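Side-chain contacts in nascent polypeptide-associated complex protein (Methanothermobacter marburgensis, PDB 1TR8), which probably contacts nascent polypeptide chains as they emerge from the ribosome, acting as a homodimer that also binds ribosomal RNA: residues D67-E70 with L71-Q75; V38-M42 with G43-Y47; D82-R85 with A86-T90; I22-K25 with R26-I29. One frame throughout, in Å; residues are numbered along the deposited sequence.

Contact 1 (D67-E70 with L71-Q75); sequences DDIE and LVMNQ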
loop_
_atom_site.group_PDB
_atom_site.type_symbol
_atom_site.label_atom_id
_atom_site.label_comp_id
_atom_site.label_asym_id
_atom_site.label_seq_id
_atom_site.Cartn_x
_atom_site.Cartn_y
_atom_site.Cartn_z
ATOM N N ASP A 67 16.829 25.755 -13.896
ATOM C CA ASP A 67 17.194 27.084 -13.429
ATOM C C ASP A 67 17.076 27.199 -11.912
ATOM O O ASP A 67 17.879 27.872 -11.283
ATOM C CB ASP A 67 16.371 28.152 -14.153
ATOM C CG ASP A 67 16.684 28.215 -15.631
ATOM O OD1 ASP A 67 17.647 27.540 -16.067
ATOM O OD2 ASP A 67 16.021 28.901 -16.443
ATOM N N ASP A 68 16.140 26.484 -11.305
ATOM C CA ASP A 68 16.046 26.473 -9.853
ATOM C C ASP A 68 17.168 25.691 -9.212
ATOM O O ASP A 68 17.719 26.124 -8.215
ATOM C CB ASP A 68 14.724 25.866 -9.429
ATOM C CG ASP A 68 13.544 26.732 -9.797
ATOM O OD1 ASP A 68 13.746 27.770 -10.467
ATOM O OD2 ASP A 68 12.384 26.447 -9.448
ATOM N N ILE A 69 17.506 24.536 -9.775
ATOM C CA ILE A 69 18.666 23.766 -9.306
ATOM C C ILE A 69 19.924 24.612 -9.393
ATOM O O ILE A 69 20.646 24.719 -8.421
ATOM C CB ILE A 69 18.838 22.471 -10.119
ATOM C CG1 ILE A 69 17.623 21.567 -9.907
ATOM C CG2 ILE A 69 20.104 21.713 -9.700
ATOM C CD1 ILE A 69 17.580 20.390 -10.849
ATOM N N GLU A 70 20.139 25.243 -10.541
ATOM C CA GLU A 70 21.289 26.129 -10.772
ATOM C C GLU A 70 21.370 27.245 -9.738
ATOM O O GLU A 70 22.421 27.474 -9.154
ATOM C CB GLU A 70 21.214 26.747 -12.169
ATOM C CG GLU A 70 21.644 25.792 -13.265
ATOM C CD GLU A 70 21.349 26.325 -14.656
ATOM O OE1 GLU A 70 21.203 27.569 -14.828
ATOM O OE2 GLU A 70 21.268 25.486 -15.587
ATOM N N LEU A 71 20.248 27.912 -9.506
ATOM C CA LEU A 71 20.179 29.031 -8.553
ATOM C C LEU A 71 20.573 28.603 -7.139
ATOM O O LEU A 71 21.385 29.248 -6.465
ATOM C CB LEU A 71 18.768 29.621 -8.540
ATOM C CG LEU A 71 18.604 31.054 -8.022
ATOM C CD1 LEU A 71 17.487 31.740 -8.769
ATOM C CD2 LEU A 71 18.312 31.099 -6.552
ATOM N N VAL A 72 20.050 27.457 -6.722
ATOM C CA VAL A 72 20.356 26.937 -5.393
ATOM C C VAL A 72 21.836 26.534 -5.268
ATOM O O VAL A 72 22.471 26.793 -4.256
ATOM C CB VAL A 72 19.451 25.729 -5.028
ATOM C CG1 VAL A 72 19.819 25.180 -3.656
ATOM C CG2 VAL A 72 17.994 26.115 -5.056
HETATM N N MSE A 73 22.378 25.902 -6.299
HETATM C CA MSE A 73 23.781 25.513 -6.304
HETATM C C MSE A 73 24.690 26.741 -6.195
HETATM O O MSE A 73 25.662 26.740 -5.443
HETATM C CB MSE A 73 24.105 24.774 -7.603
HETATM C CG MSE A 73 23.433 23.434 -7.746
HETATM SE SE MSE A 73 23.889 22.593 -9.455
HETATM C CE MSE A 73 23.066 23.685 -10.616
ATOM N N ASN A 74 24.403 27.757 -7.002
ATOM C CA ASN A 74 25.280 28.914 -7.118
ATOM C C ASN A 74 25.188 29.824 -5.896
ATOM O O ASN A 74 26.118 30.554 -5.584
ATOM C CB ASN A 74 25.002 29.679 -8.424
ATOM C CG ASN A 74 25.565 28.956 -9.666
ATOM O OD1 ASN A 74 26.068 27.832 -9.582
ATOM N ND2 ASN A 74 25.491 29.610 -10.813
ATOM N N GLN A 75 24.054 29.760 -5.213
ATOM C CA GLN A 75 23.784 30.589 -4.047
ATOM C C GLN A 75 24.265 29.922 -2.770
ATOM O O GLN A 75 24.541 30.596 -1.789
ATOM C CB GLN A 75 22.280 30.855 -3.892
ATOM C CG GLN A 75 21.779 32.131 -4.568
ATOM C CD GLN A 75 22.734 33.305 -4.409
ATOM O OE1 GLN A 75 22.996 33.773 -3.290
ATOM N NE2 GLN A 75 23.256 33.780 -5.528
#
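The carbonyls of D67 to E70 accept, in turn, the amides of L71 to N74, a run of i to i+4 alpha-helical hydrogen bonds that includes N74 N to E70 O at 2.9 Å. The side chains meet mainly along one flank, where I69 and the selenomethionine M73 lie one turn apart. M73 CG sits 3.1 Å from I69 O, the same oxygen that accepts the M73 amide, and SE comes 3.9 Å from I69 CG2. The methyl CE of M73 lies near E70, but it is modelled too close to the E70 backbone, and its exact place is doubtful. The I69 and M73 side chains cross obliquely, branch against selenium rather than end against end. On the buried V72, CG1 stands anti to the backbone N (chi1 178°), leaving CG2 beside that N and 3.2 Å from D68 O. L71 CB likewise lies 3.4 Å from D67 O, while its isopropyl end leads away from the preceding turn. The turns belong to helix 66-76 of the UBA domain, a small three-helix fold. I69 and M73 face helix 80-89, touching R80, A83 and T84; L71 and V72 lean on L94 of helix 94-100, and L71 also reaches I98.

Contact 2 (V38-M42 with G43-Y47); sequences VMEFM and GQKTY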
loop_
_atom_site.group_PDB
_atom_site.type_symbol
_atom_site.label_atom_id
_atom_site.label_comp_id
_atom_site.label_asym_id
_atom_site.label_seq_id
_atom_site.Cartn_x
_atom_site.Cartn_y
_atom_site.Cartn_z
ATOM N N VAL A 38 -1.013 -12.416 17.374
ATOM C CA VAL A 38 -2.145 -11.502 17.356
ATOM C C VAL A 38 -3.044 -11.672 18.590
ATOM O O VAL A 38 -3.168 -12.752 19.151
ATOM C CB VAL A 38 -2.957 -11.658 16.046
ATOM C CG1 VAL A 38 -3.564 -13.020 15.952
ATOM C CG2 VAL A 38 -4.055 -10.580 15.939
HETATM N N MSE A 39 -3.653 -10.572 19.007
HETATM C CA MSE A 39 -4.683 -10.578 20.044
HETATM C C MSE A 39 -5.663 -9.449 19.779
HETATM O O MSE A 39 -5.323 -8.463 19.136
HETATM C CB MSE A 39 -4.087 -10.419 21.441
HETATM C CG MSE A 39 -3.217 -9.198 21.647
HETATM SE SE MSE A 39 -3.417 -8.617 23.485
HETATM C CE MSE A 39 -4.778 -7.341 23.110
ATOM N N GLU A 40 -6.890 -9.610 20.255
ATOM C CA GLU A 40 -7.896 -8.563 20.138
ATOM C C GLU A 40 -8.291 -8.125 21.542
ATOM O O GLU A 40 -8.458 -8.942 22.440
ATOM C CB GLU A 40 -9.111 -9.057 19.342
ATOM C CG GLU A 40 -10.065 -7.975 18.835
ATOM C CD GLU A 40 -10.654 -8.328 17.476
ATOM O OE1 GLU A 40 -10.222 -9.351 16.908
ATOM O OE2 GLU A 40 -11.511 -7.596 16.945
ATOM N N PHE A 41 -8.351 -6.818 21.744
ATOM C CA PHE A 41 -8.728 -6.265 23.031
ATOM C C PHE A 41 -9.477 -4.955 22.841
ATOM O O PHE A 41 -8.966 -4.027 22.221
ATOM C CB PHE A 41 -7.482 -6.042 23.893
ATOM C CG PHE A 41 -7.759 -5.366 25.202
ATOM C CD1 PHE A 41 -8.502 -6.006 26.182
ATOM C CD2 PHE A 41 -7.262 -4.094 25.465
ATOM C CE1 PHE A 41 -8.742 -5.392 27.412
ATOM C CE2 PHE A 41 -7.507 -3.467 26.687
ATOM C CZ PHE A 41 -8.253 -4.118 27.658
HETATM N N MSE A 42 -10.702 -4.903 23.349
HETATM C CA MSE A 42 -11.511 -3.693 23.303
HETATM C C MSE A 42 -11.622 -3.111 21.895
HETATM O O MSE A 42 -11.473 -1.900 21.709
HETATM C CB MSE A 42 -10.930 -2.622 24.242
HETATM C CG MSE A 42 -10.721 -3.071 25.681
HETATM SE SE MSE A 42 -12.384 -3.178 26.692
HETATM C CE MSE A 42 -11.691 -3.678 28.336
ATOM N N GLY A 43 -11.862 -3.975 20.912
ATOM C CA GLY A 43 -12.104 -3.543 19.544
ATOM C C GLY A 43 -10.875 -3.310 18.685
ATOM O O GLY A 43 -10.998 -3.067 17.486
ATOM N N GLN A 44 -9.684 -3.348 19.270
ATOM C CA GLN A 44 -8.474 -3.225 18.452
ATOM C C GLN A 44 -7.699 -4.534 18.384
ATOM O O GLN A 44 -7.656 -5.302 19.337
ATOM C CB GLN A 44 -7.573 -2.108 18.983
ATOM C CG GLN A 44 -8.350 -0.848 19.321
ATOM C CD GLN A 44 -7.657 0.420 18.890
ATOM O OE1 GLN A 44 -7.173 1.185 19.728
ATOM N NE2 GLN A 44 -7.642 0.666 17.588
ATOM N N LYS A 45 -7.087 -4.792 17.236
ATOM C CA LYS A 45 -6.127 -5.881 17.118
ATOM C C LYS A 45 -4.789 -5.334 17.577
ATOM O O LYS A 45 -4.504 -4.151 17.410
ATOM C CB LYS A 45 -6.003 -6.337 15.660
ATOM C CG LYS A 45 -7.193 -7.101 15.100
ATOM C CD LYS A 45 -7.259 -8.516 15.658
ATOM C CE LYS A 45 -8.265 -9.382 14.913
ATOM N NZ LYS A 45 -7.974 -9.393 13.472
ATOM N N THR A 46 -4.003 -6.177 18.227
ATOM C CA THR A 46 -2.599 -5.897 18.443
ATOM C C THR A 46 -1.815 -7.031 17.815
ATOM O O THR A 46 -2.095 -8.206 18.057
ATOM C CB THR A 46 -2.277 -5.715 19.949
ATOM O OG1 THR A 46 -2.847 -4.485 20.394
ATOM C CG2 THR A 46 -0.790 -5.493 20.186
ATOM N N TYR A 47 -0.900 -6.652 16.925
ATOM C CA TYR A 47 0.010 -7.598 16.287
ATOM C C TYR A 47 1.418 -7.399 16.813
ATOM O O TYR A 47 1.886 -6.269 16.845
ATOM C CB TYR A 47 0.031 -7.376 14.780
ATOM C CG TYR A 47 -1.266 -7.704 14.112
ATOM C CD1 TYR A 47 -1.560 -9.007 13.735
ATOM C CD2 TYR A 47 -2.202 -6.709 13.852
ATOM C CE1 TYR A 47 -2.758 -9.308 13.109
ATOM C CE2 TYR A 47 -3.396 -7.005 13.244
ATOM C CZ TYR A 47 -3.671 -8.307 12.872
ATOM O OH TYR A 47 -4.896 -8.610 12.306
#
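V38 rests its CG2 methyl against the ring of Y47, 3.4 Å from CE1. The two side chains run side by side from a non-hydrogen-bonded pair, and the same V38 methyl also touches K45 CD at 3.8 Å. Next on this face comes E40, paired with K45. Their chains pass over one another at a slant, but the modelled contact between E40 OE1 and K45 CE is too close to trust, and the charges remain short of a salt bridge. E40 OE1 instead accepts a hydrogen bond from E63 N of the third subunit, though the place of this oxygen is less certain for the same reason; E61 of that subunit forms a long, weak ion pair with K45. All this hangs on an antiparallel beta hairpin closed by a type I' turn from F41 to Q44. G43 occupies the second corner at positive phi (85°). Both bonds of the F41 and Q44 pair flank the turn: F41 N reaches Q44 O at 2.9 Å, whereas Q44 N approaches F41 O from above the carbonyl plane at 3.1 Å. Farther along, T46 N meets M39 O at 2.8 Å in a nearly straight bond, and on the face carrying these two residues M39 CG lies 4.0 Å from T46 CB. T46 OG1 is hydrogen-bonded to T50 of the second subunit, where K45 to Y47 continue the sheet as an antiparallel ladder.

Contact 3 (D82-R85 with A86-T90); sequences DATR and ALQET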
loop_
_atom_site.group_PDB
_atom_site.type_symbol
_atom_site.label_atom_id
_atom_site.label_comp_id
_atom_site.label_asym_id
_atom_site.label_seq_id
_atom_site.Cartn_x
_atom_site.Cartn_y
_atom_site.Cartn_z
ATOM N N ASP A 82 22.789 17.498 -3.871
ATOM C CA ASP A 82 22.161 18.107 -2.695
ATOM C C ASP A 82 21.144 19.178 -3.034
ATOM O O ASP A 82 20.142 19.325 -2.350
ATOM C CB ASP A 82 23.224 18.711 -1.777
ATOM C CG ASP A 82 24.191 17.686 -1.261
ATOM O OD1 ASP A 82 23.861 16.477 -1.280
ATOM O OD2 ASP A 82 25.319 17.997 -0.838
ATOM N N ALA A 83 21.414 19.985 -4.051
ATOM C CA ALA A 83 20.473 21.045 -4.423
ATOM C C ALA A 83 19.176 20.400 -4.876
ATOM O O ALA A 83 18.081 20.813 -4.512
ATOM C CB ALA A 83 21.063 21.950 -5.522
ATOM N N THR A 84 19.318 19.323 -5.633
ATOM C CA THR A 84 18.163 18.633 -6.183
ATOM C C THR A 84 17.362 17.984 -5.056
ATOM O O THR A 84 16.149 18.139 -4.951
ATOM C CB THR A 84 18.674 17.618 -7.231
ATOM O OG1 THR A 84 19.233 18.341 -8.337
ATOM C CG2 THR A 84 17.555 16.827 -7.839
ATOM N N ARG A 85 18.055 17.335 -4.141
ATOM C CA ARG A 85 17.397 16.762 -2.962
ATOM C C ARG A 85 16.759 17.817 -2.042
ATOM O O ARG A 85 15.626 17.687 -1.612
ATOM C CB ARG A 85 18.386 15.909 -2.171
ATOM C CG ARG A 85 17.775 15.307 -0.903
ATOM C CD ARG A 85 18.693 14.316 -0.164
ATOM N NE ARG A 85 20.076 14.791 -0.119
ATOM C CZ ARG A 85 21.127 14.113 -0.568
ATOM N NH1 ARG A 85 20.985 12.908 -1.095
ATOM N NH2 ARG A 85 22.337 14.646 -0.476
ATOM N N ALA A 86 17.455 18.910 -1.791
ATOM C CA ALA A 86 16.864 20.022 -1.052
ATOM C C ALA A 86 15.527 20.492 -1.626
ATOM O O ALA A 86 14.574 20.744 -0.886
ATOM C CB ALA A 86 17.827 21.189 -1.006
ATOM N N LEU A 87 15.485 20.678 -2.938
ATOM C CA LEU A 87 14.289 21.192 -3.625
ATOM C C LEU A 87 13.160 20.164 -3.614
ATOM O O LEU A 87 11.992 20.515 -3.527
ATOM C CB LEU A 87 14.642 21.571 -5.064
ATOM C CG LEU A 87 15.181 22.979 -5.303
ATOM C CD1 LEU A 87 15.959 23.049 -6.623
ATOM C CD2 LEU A 87 14.058 24.001 -5.311
ATOM N N GLN A 88 13.521 18.890 -3.756
ATOM C CA GLN A 88 12.593 17.779 -3.557
ATOM C C GLN A 88 12.003 17.889 -2.147
ATOM O O GLN A 88 10.794 17.856 -1.990
ATOM C CB GLN A 88 13.295 16.411 -3.682
ATOM C CG GLN A 88 13.668 15.884 -5.084
ATOM C CD GLN A 88 14.336 14.471 -5.041
ATOM O OE1 GLN A 88 13.671 13.437 -5.243
ATOM N NE2 GLN A 88 15.635 14.433 -4.758
ATOM N N GLU A 89 12.873 18.019 -1.139
ATOM C CA GLU A 89 12.460 18.119 0.276
ATOM C C GLU A 89 11.475 19.257 0.550
ATOM O O GLU A 89 10.572 19.102 1.355
ATOM C CB GLU A 89 13.651 18.305 1.236
ATOM C CG GLU A 89 14.445 17.052 1.575
ATOM C CD GLU A 89 13.738 16.100 2.526
ATOM O OE1 GLU A 89 12.982 16.553 3.423
ATOM O OE2 GLU A 89 13.974 14.876 2.385
ATOM N N THR A 90 11.659 20.413 -0.073
ATOM C CA THR A 90 10.756 21.552 0.161
ATOM C C THR A 90 9.615 21.709 -0.860
ATOM O O THR A 90 9.014 22.777 -0.966
ATOM C CB THR A 90 11.567 22.844 0.160
ATOM O OG1 THR A 90 12.067 23.117 -1.162
ATOM C CG2 THR A 90 12.802 22.694 1.020
#
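D82 and A86 share an i to i+4 backbone hydrogen bond, A86 N reaching D82 O at 2.8 Å. L87 to A83, Q88 to T84 and E89 to R85 follow in the same alpha-helical pattern, and T90 N returns to A86 O just where the chain leaves helical geometry. Charge pairing comes next. The R85 chain sets out with CG anti to the backbone N (chi1 179°) and bends at chi3 (42°), which brings NH2 to D82 OD1, nearly one turn back, in a salt bridge on the helix surface; the modelled 2.5 Å is very short and its exact value doubtful. E89 points elsewhere, its carboxylate bound to R26, in the turn of the hairpin of strands 19-23 and 27-32, while the T84 hydroxyl bonds to the carbonyl of R80. Van der Waals contacts are mostly carbons lying against carbonyl oxygens of the preceding turn. A86 CB is 3.3 Å from D82 O, and Q88 CG is 3.4 Å from T84 O. L87 sets CG and CD1 each 3.7 Å from A83 O, which lays the branch alongside the backbone. This is the middle helix, 80-89, of the three-helix UBA domain. A83 and L87, both buried, pack on V72 of helix 66-76 with T84 beside them, and L87 and T90 reach over to A97 of helix 94-100.

Contact 4 (I22-K25 with R26-I29); sequences IKLK and RKEI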
loop_
_atom_site.group_PDB
_atom_site.type_symbol
_atom_site.label_atom_id
_atom_site.label_comp_id
_atom_site.label_asym_id
_atom_site.label_seq_id
_atom_site.Cartn_x
_atom_site.Cartn_y
_atom_site.Cartn_z
ATOM N N ILE A 22 5.930 -1.806 7.185
ATOM C CA ILE A 22 5.491 -0.663 7.967
ATOM C C ILE A 22 5.793 0.619 7.198
ATOM O O ILE A 22 6.953 0.951 6.979
ATOM C CB ILE A 22 6.186 -0.651 9.321
ATOM C CG1 ILE A 22 6.041 -2.019 9.986
ATOM C CG2 ILE A 22 5.573 0.408 10.165
ATOM C CD1 ILE A 22 6.851 -2.154 11.226
ATOM N N LYS A 23 4.735 1.373 6.899
ATOM C CA LYS A 23 4.794 2.486 5.972
ATOM C C LYS A 23 4.681 3.798 6.705
ATOM O O LYS A 23 3.741 4.003 7.469
ATOM C CB LYS A 23 3.633 2.390 4.988
ATOM C CG LYS A 23 3.668 1.139 4.123
ATOM C CD LYS A 23 2.394 1.023 3.315
ATOM C CE LYS A 23 2.551 0.075 2.145
ATOM N NZ LYS A 23 1.474 0.368 1.118
ATOM N N LEU A 24 5.622 4.690 6.426
ATOM C CA LEU A 24 5.633 6.034 6.975
ATOM C C LEU A 24 5.797 6.930 5.772
ATOM O O LEU A 24 5.928 6.434 4.675
ATOM C CB LEU A 24 6.802 6.190 7.947
ATOM C CG LEU A 24 6.759 5.385 9.248
ATOM C CD1 LEU A 24 7.457 4.055 9.095
ATOM C CD2 LEU A 24 7.417 6.168 10.380
ATOM N N LYS A 25 5.819 8.239 5.965
ATOM C CA LYS A 25 5.902 9.193 4.862
ATOM C C LYS A 25 7.231 9.088 4.113
ATOM O O LYS A 25 7.276 9.133 2.875
ATOM C CB LYS A 25 5.756 10.613 5.432
ATOM C CG LYS A 25 5.859 11.725 4.408
ATOM C CD LYS A 25 5.498 13.098 4.988
ATOM C CE LYS A 25 6.558 13.649 5.954
ATOM N NZ LYS A 25 6.589 15.150 5.952
ATOM N N ARG A 26 8.314 8.965 4.870
ATOM C CA ARG A 26 9.656 9.059 4.314
ATOM C C ARG A 26 10.328 7.706 4.027
ATOM O O ARG A 26 11.442 7.641 3.474
ATOM C CB ARG A 26 10.535 9.831 5.301
ATOM C CG ARG A 26 10.029 11.221 5.696
ATOM C CD ARG A 26 11.036 12.027 6.512
ATOM N NE ARG A 26 12.317 12.042 5.820
ATOM C CZ ARG A 26 12.659 12.927 4.892
ATOM N NH1 ARG A 26 11.864 13.948 4.605
ATOM N NH2 ARG A 26 13.824 12.814 4.279
ATOM N N LYS A 27 9.677 6.631 4.454
ATOM C CA LYS A 27 10.307 5.336 4.394
ATOM C C LYS A 27 9.335 4.247 4.765
ATOM O O LYS A 27 8.254 4.505 5.282
ATOM C CB LYS A 27 11.516 5.266 5.339
ATOM C CG LYS A 27 11.169 5.112 6.813
ATOM C CD LYS A 27 12.416 4.937 7.672
ATOM C CE LYS A 27 12.073 4.578 9.134
ATOM N NZ LYS A 27 13.243 4.764 10.070
ATOM N N GLU A 28 9.764 3.023 4.476
ATOM C CA GLU A 28 9.078 1.830 4.868
ATOM C C GLU A 28 10.075 0.852 5.504
ATOM O O GLU A 28 11.255 0.819 5.160
ATOM C CB GLU A 28 8.396 1.234 3.640
ATOM C CG GLU A 28 7.574 2.296 2.895
ATOM C CD GLU A 28 6.806 1.769 1.699
ATOM O OE1 GLU A 28 7.260 0.762 1.112
ATOM O OE2 GLU A 28 5.777 2.397 1.326
ATOM N N ILE A 29 9.586 0.083 6.465
ATOM C CA ILE A 29 10.381 -0.897 7.159
ATOM C C ILE A 29 9.818 -2.235 6.718
ATOM O O ILE A 29 8.625 -2.447 6.802
ATOM C CB ILE A 29 10.268 -0.729 8.699
ATOM C CG1 ILE A 29 10.739 0.664 9.115
ATOM C CG2 ILE A 29 11.100 -1.808 9.408
ATOM C CD1 ILE A 29 10.524 0.986 10.571
#
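I22 and I29 exchange two backbone hydrogen bonds, I22 N to I29 O and I29 N to I22 O, both at 2.8 Å. Toward the turn, L24 N meets K27 O at 2.9 Å. Between these rungs K23 and E28 form a non-hydrogen-bonded antiparallel pair, E28 CA coming 3.1 Å from I22 O in a CH...O contact. Their extended side chains lie alongside each other, K23 CG 3.7 Å from E28 OE2, yet the ammonium stays 4.8 Å (K23 NZ to E28 OE2) from the carboxylate. Each has stronger partners elsewhere: K23 pairs with E19 of the second subunit, and E28 OE1 and OE2 bind R56 of its own chain and R56 of the fourth subunit. In the same chain, K27 is bridged to E55 of strand 53-61. On the other face the isoleucines pack through their branched carbons, I22 CB to I29 CB at 4.1 Å, and both press on Y47 of the second subunit. L24 CB lies 3.5 Å from K27 O. The chemistry implies a division of labour within this beta hairpin: backbone bonds hold its strands together, the charged ends of K23, R26, K27 and E28 pair with other strands, a helix or other subunits, and the buried E28 carboxylate, salt-bridged to two arginines, is probably stabilised in its ionised form.

In the fold
Contacts 1 and 3 are successive helices of the UBA domain, partly buried and packed directly on one another through M73 and A83. Contacts 2 and 4 are hairpins of the NAC domain, their nearest atoms about 9 Å apart, and both touch the second subunit. Contact 2 is a surface hairpin, about 51 Å from contact 1 between centres and on the opposite side of the chain's centre; contact 4 lies close to that centre and is partly buried. The helices rely on i to i+4 bonds and touch no other chain, whereas the hairpins direct charged groups across interfaces. One salt bridge, R26 to E89, ties contact 4 to contact 3 and so joins the two domains.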